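Local coordinates for protein 4-hydroxy-tetrahydrodipicolinate synthase (Thermotoga maritima, PDB 1O5K) that probably catalyses the condensation of pyruvate with aspartate semialdehyde to 4-hydroxy-tetrahydrodipicolinate, a step of lysine biosynthesis, at residues A[21-25]-A[267-271]. Numbering follows the deposited sequence.
Sequences IVTPF and VKAAL
Val22 and Lys268 carry this contact, a worked example of how a buried lysine can tie a loop of a TIM barrel to a helix late in the chain. The tight part begins with methyls: Val22 meets the helix with both of its own, CG2 end to end with Leu271 CD1 at 3.6 Å and CG1 against Val267 CG1 at 3.7 Å. Lys268 has CG anti to its carbonyl carbon (chi1 -77°) and, after a bend at chi3 (141°), reaches past Val22 to donate from NZ to Thr23 O at 2.7 Å, 34° from the carbonyl plane. Thr23 O sits 3.6 Å above the centre of the Phe25 ring, and Lys268 NZ lies obliquely to that ring, 3.3 Å from Phe25 CD1. The looser side is bridged by a buried water, which accepts from Phe25 N at 3.0 Å but only weakly from Lys268 NZ. Lys268 NZ also makes a salt bridge with Glu58 and a hydrogen bond to Glu280 O. A methionine in place of Lys268 would probably leave Thr23 O without this donor and the Glu58 carboxylate without its ammonium mate. Val22 also packs near Thr56, predicted to bind pyruvate. The loop continues from barrel strand 16-20 into the hairpin of strands 25-26 and 29-30, with helix 32-44 against Val22 and Pro24, while helix 265-273 is backed by helix 290-302 through Ala269 and Ala270.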
ATOM      1  N   ILE A  21     -12.363  21.318  17.143  1.00 24.09           N
ATOM      2  CA  ILE A  21     -11.811  21.815  18.420  1.00 24.72           C
ATOM      3  C   ILE A  21     -11.630  20.640  19.383  1.00 25.45           C
ATOM      4  O   ILE A  21     -12.413  19.685  19.368  1.00 22.30           O
ATOM      5  CB  ILE A  21     -12.690  22.937  18.985  1.00 22.87           C
ATOM      6  CG1 ILE A  21     -11.936  23.679  20.103  1.00 24.61           C
ATOM      7  CG2 ILE A  21     -14.070  22.408  19.455  1.00 24.47           C
ATOM      8  CD1 ILE A  21     -12.538  24.993  20.516  1.00 27.65           C
ATOM      9  N   VAL A  22     -10.513  20.660  20.115  1.00 24.97           N
ATOM     10  CA  VAL A  22     -10.266  19.691  21.190  1.00 25.48           C
ATOM     11  C   VAL A  22     -11.277  19.827  22.347  1.00 22.54           C
ATOM     12  O   VAL A  22     -11.951  20.832  22.497  1.00 23.87           O
ATOM     13  CB  VAL A  22      -8.839  19.787  21.782  1.00 26.20           C
ATOM     14  CG1 VAL A  22      -7.735  19.617  20.728  1.00 25.39           C
ATOM     15  CG2 VAL A  22      -8.667  21.103  22.523  1.00 27.27           C
ATOM     16  N   THR A  23     -11.411  18.731  23.097  1.00 23.29           N
ATOM     17  CA  THR A  23     -12.176  18.660  24.304  1.00 22.29           C
ATOM     18  C   THR A  23     -11.170  18.651  25.473  1.00 27.46           C
ATOM     19  O   THR A  23     -10.598  17.623  25.769  1.00 24.34           O
ATOM     20  CB  THR A  23     -13.054  17.383  24.298  1.00 26.06           C
ATOM     21  OG1 THR A  23     -13.958  17.414  23.173  1.00 25.30           O
ATOM     22  CG2 THR A  23     -13.940  17.374  25.524  1.00 24.86           C
ATOM     23  N   PRO A  24     -10.940  19.790  26.139  1.00 24.52           N
ATOM     24  CA  PRO A  24     -10.022  19.778  27.260  1.00 25.19           C
ATOM     25  C   PRO A  24     -10.551  19.038  28.467  1.00 22.25           C
ATOM     26  O   PRO A  24     -11.758  19.058  28.744  1.00 22.97           O
ATOM     27  CB  PRO A  24      -9.842  21.266  27.593  1.00 26.03           C
ATOM     28  CG  PRO A  24     -10.407  21.994  26.410  1.00 26.75           C
ATOM     29  CD  PRO A  24     -11.460  21.130  25.873  1.00 27.24           C
ATOM     30  N   PHE A  25      -9.634  18.374  29.163  1.00 20.05           N
ATOM     31  CA  PHE A  25      -9.900  17.691  30.386  1.00 22.03           C
ATOM     32  C   PHE A  25      -8.976  18.176  31.455  1.00 25.45           C
ATOM     33  O   PHE A  25      -7.836  18.585  31.179  1.00 25.07           O
ATOM     34  CB  PHE A  25      -9.678  16.171  30.264  1.00 23.59           C
ATOM     35  CG  PHE A  25     -10.473  15.505  29.136  1.00 25.08           C
ATOM     36  CD1 PHE A  25      -9.824  14.835  28.092  1.00 25.78           C
ATOM     37  CD2 PHE A  25     -11.861  15.547  29.122  1.00 26.21           C
ATOM     38  CE1 PHE A  25     -10.539  14.229  27.078  1.00 25.69           C
ATOM     39  CE2 PHE A  25     -12.564  14.963  28.094  1.00 23.94           C
ATOM     40  CZ  PHE A  25     -11.939  14.300  27.090  1.00 22.09           C
ATOM     41  N   VAL A 267      -1.683  17.830  19.144  1.00 21.32           N
ATOM     42  CA  VAL A 267      -2.349  19.163  19.276  1.00 23.46           C
ATOM     43  C   VAL A 267      -2.653  19.522  20.755  1.00 24.17           C
ATOM     44  O   VAL A 267      -2.465  20.693  21.183  1.00 22.61           O
ATOM     45  CB  VAL A 267      -3.561  19.294  18.331  1.00 22.97           C
ATOM     46  CG1 VAL A 267      -4.750  18.477  18.797  1.00 23.48           C
ATOM     47  CG2 VAL A 267      -3.961  20.768  18.188  1.00 25.70           C
ATOM     48  N   LYS A 268      -2.999  18.532  21.572  1.00 22.93           N
ATOM     49  CA  LYS A 268      -3.198  18.792  22.994  1.00 25.14           C
ATOM     50  C   LYS A 268      -1.876  19.171  23.655  1.00 27.01           C
ATOM     51  O   LYS A 268      -1.859  20.073  24.460  1.00 24.42           O
ATOM     52  CB  LYS A 268      -3.900  17.643  23.724  1.00 25.95           C
ATOM     53  CG  LYS A 268      -5.402  17.602  23.461  1.00 26.98           C
ATOM     54  CD  LYS A 268      -6.134  16.622  24.341  1.00 27.34           C
ATOM     55  CE  LYS A 268      -7.455  17.172  24.776  1.00 29.56           C
ATOM     56  NZ  LYS A 268      -8.232  16.293  25.650  1.00 26.22           N
ATOM     57  N   ALA A 269      -0.775  18.505  23.289  1.00 22.15           N
ATOM     58  CA  ALA A 269       0.550  18.869  23.868  1.00 24.00           C
ATOM     59  C   ALA A 269       0.943  20.307  23.465  1.00 22.36           C
ATOM     60  O   ALA A 269       1.431  21.068  24.274  1.00 22.90           O
ATOM     61  CB  ALA A 269       1.623  17.848  23.502  1.00 25.04           C
ATOM     62  N   ALA A 270       0.653  20.670  22.222  1.00 22.21           N
ATOM     63  CA  ALA A 270       0.845  22.014  21.696  1.00 22.41           C
ATOM     64  C   ALA A 270       0.009  23.076  22.454  1.00 23.93           C
ATOM     65  O   ALA A 270       0.532  24.114  22.889  1.00 20.93           O
ATOM     66  CB  ALA A 270       0.516  22.026  20.168  1.00 24.83           C
ATOM     67  N   LEU A 271      -1.285  22.813  22.626  1.00 21.03           N
ATOM     68  CA  LEU A 271      -2.166  23.721  23.390  1.00 21.05           C
ATOM     69  C   LEU A 271      -1.690  23.876  24.829  1.00 24.39           C
ATOM     70  O   LEU A 271      -1.733  24.993  25.425  1.00 22.64           O
ATOM     71  CB  LEU A 271      -3.600  23.223  23.317  1.00 23.69           C
ATOM     72  CG  LEU A 271      -4.202  23.483  21.907  1.00 20.27           C
ATOM     73  CD1 LEU A 271      -5.473  22.677  21.786  1.00 25.61           C
ATOM     74  CD2 LEU A 271      -4.497  24.920  21.708  1.00 26.18           C
TER
HETATM   75  O   HOH W   1      -6.938  18.214  27.903  1.00 17.21           O